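Local atomic coordinates of threonine phosphate decarboxylase-like enzyme (Sulfurospirillum multivorans, PDB entry 6OUX), a protein that decarboxylates L-serine O-phosphate to ethanolamine O-phosphate with pyridoxal phosphate, supplying the precursor of the link between nucleotide loop and corrin ring in norcobamides. Residues Q122-M127 with K140-V145. Residues are numbered along the deposited sequence; the frame is centred on the assembly and turned at random.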
loop_
_atom_site.group_PDB
_atom_site.type_symbol
_atom_site.label_atom_id
_atom_site.label_comp_id
_atom_site.label_asym_id
_atom_site.label_seq_id
_atom_site.Cartn_x
_atom_site.Cartn_y
_atom_site.Cartn_z
ATOM N N GLN A 122 20.088 0.258 16.637
ATOM C CA GLN A 122 21.472 0.707 16.438
ATOM C C GLN A 122 22.494 -0.413 16.191
ATOM O O GLN A 122 23.598 -0.162 15.710
ATOM C CB GLN A 122 21.921 1.468 17.689
ATOM C CG GLN A 122 21.198 2.779 17.884
ATOM C CD GLN A 122 21.422 3.745 16.725
ATOM O OE1 GLN A 122 20.483 4.413 16.272
ATOM N NE2 GLN A 122 22.666 3.830 16.234
ATOM N N LYS A 123 22.148 -1.644 16.525
ATOM C CA LYS A 123 22.944 -2.764 16.049
ATOM C C LYS A 123 21.965 -3.871 15.794
ATOM O O LYS A 123 21.204 -4.195 16.679
ATOM C CB LYS A 123 23.957 -3.170 17.054
ATOM C CG LYS A 123 24.903 -4.231 16.648
ATOM C CD LYS A 123 26.060 -4.307 17.663
ATOM C CE LYS A 123 27.150 -5.196 17.132
ATOM N NZ LYS A 123 28.251 -5.428 18.104
ATOM N N VAL A 124 22.032 -4.465 14.599
ATOM C CA VAL A 124 21.122 -5.570 14.188
ATOM C C VAL A 124 21.929 -6.776 13.676
ATOM O O VAL A 124 22.972 -6.603 13.003
ATOM C CB VAL A 124 20.124 -5.065 13.143
ATOM C CG1 VAL A 124 20.831 -4.549 11.925
ATOM C CG2 VAL A 124 19.056 -6.140 12.824
ATOM N N ALA A 125 21.533 -7.955 14.121
ATOM C CA ALA A 125 22.114 -9.222 13.668
ATOM C C ALA A 125 21.163 -9.861 12.644
ATOM O O ALA A 125 19.964 -10.088 12.942
ATOM C CB ALA A 125 22.396 -10.168 14.806
ATOM N N LEU A 126 21.706 -10.073 11.448
ATOM C CA LEU A 126 21.019 -10.797 10.344
ATOM C C LEU A 126 21.752 -12.076 10.030
ATOM O O LEU A 126 22.967 -12.202 10.282
ATOM C CB LEU A 126 20.988 -9.959 9.084
ATOM C CG LEU A 126 20.479 -8.523 9.177
ATOM C CD1 LEU A 126 20.612 -7.870 7.793
ATOM C CD2 LEU A 126 19.028 -8.540 9.602
ATOM N N MET A 127 21.038 -13.046 9.460
ATOM C CA MET A 127 21.714 -14.246 8.954
ATOM C C MET A 127 22.024 -14.059 7.481
ATOM O O MET A 127 21.367 -13.292 6.781
ATOM C CB MET A 127 20.852 -15.491 9.167
ATOM C CG MET A 127 20.594 -15.892 10.633
ATOM S SD MET A 127 19.364 -17.242 10.568
ATOM C CE MET A 127 17.841 -16.466 9.875
ATOM N N LYS A 140 21.577 5.432 9.418
ATOM C CA LYS A 140 22.983 5.576 9.033
ATOM C C LYS A 140 23.998 5.302 10.155
ATOM O O LYS A 140 25.078 4.794 9.887
ATOM C CB LYS A 140 23.224 6.943 8.370
ATOM C CG LYS A 140 23.018 8.155 9.265
ATOM C CD LYS A 140 23.222 9.449 8.479
ATOM C CE LYS A 140 24.024 10.445 9.309
ATOM N NZ LYS A 140 24.249 11.743 8.625
ATOM N N GLY A 141 23.657 5.620 11.401
ATOM C CA GLY A 141 24.495 5.201 12.527
ATOM C C GLY A 141 24.524 3.677 12.797
ATOM O O GLY A 141 25.428 3.179 13.453
ATOM N N CYS A 142 23.557 2.932 12.268
ATOM C CA CYS A 142 23.289 1.574 12.743
ATOM C C CYS A 142 24.301 0.607 12.190
ATOM O O CYS A 142 24.609 0.617 11.006
ATOM C CB CYS A 142 21.890 1.136 12.315
ATOM S SG CYS A 142 21.383 -0.503 12.887
ATOM N N GLU A 143 24.834 -0.210 13.058
ATOM C CA GLU A 143 25.674 -1.324 12.660
ATOM C C GLU A 143 24.844 -2.561 12.244
ATOM O O GLU A 143 23.787 -2.815 12.818
ATOM C CB GLU A 143 26.514 -1.730 13.846
ATOM C CG GLU A 143 27.428 -0.637 14.374
ATOM C CD GLU A 143 28.305 -1.116 15.528
ATOM O OE1 GLU A 143 28.535 -2.338 15.651
ATOM O OE2 GLU A 143 28.762 -0.258 16.306
ATOM N N VAL A 144 25.331 -3.311 11.263
ATOM C CA VAL A 144 24.756 -4.632 10.887
ATOM C C VAL A 144 25.848 -5.703 11.072
ATOM O O VAL A 144 26.960 -5.497 10.621
ATOM C CB VAL A 144 24.261 -4.603 9.439
ATOM C CG1 VAL A 144 23.562 -5.904 9.064
ATOM C CG2 VAL A 144 23.295 -3.430 9.229
ATOM N N VAL A 145 25.558 -6.784 11.756
ATOM C CA VAL A 145 26.466 -7.964 11.882
ATOM C C VAL A 145 25.741 -9.205 11.296
ATOM O O VAL A 145 24.498 -9.266 11.321
ATOM C CB VAL A 145 26.922 -8.217 13.319
ATOM C CG1 VAL A 145 27.882 -7.093 13.759
ATOM C CG2 VAL A 145 25.745 -8.370 14.293
#
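Cys142 SG sits over one face of the Gln122 peptide group, 3.5 Å from Gln122 C. On that same face Glu143 N donates to Gln122 O (2.9 Å), lying 43° out of the carbonyl plane. The carboxylate of Glu143 is met at OE1 by the aliphatic end of Lys123, whose CE approaches to 3.5 Å. A chi1 of -175° turns the Lys123 chain away from its own amide nitrogen, and the extended chain runs obliquely across Glu143, where CE also touches Val145 CG1. The main partner of the Lys123 ammonium is Glu169, on helix 159-169, while the salt bridge from NZ to Glu143 OE1 is long, at 4.0 Å. Replacing Lys123 with an alanine would probably leave both carboxylates without their shared positive charge and take away the CE contact on Val145 CG1.

Further along, Val124 N donates to Glu143 O, Val145 N to Val124 O and Leu126 N to Val145 O, the last two nearly straight, in a parallel ladder. On the face opposite Lys123, Glu143 and Val145, Val124 CG1 packs beside Val144 CG2 (3.8 Å), while Leu126 CD1 reaches Val144 CG1. Backbone bonds thus hold outermost strand 143-148 to the seven-stranded sheet of this PLP-dependent aminotransferase-type fold; the long Lys123–Glu143 bridge probably adds little.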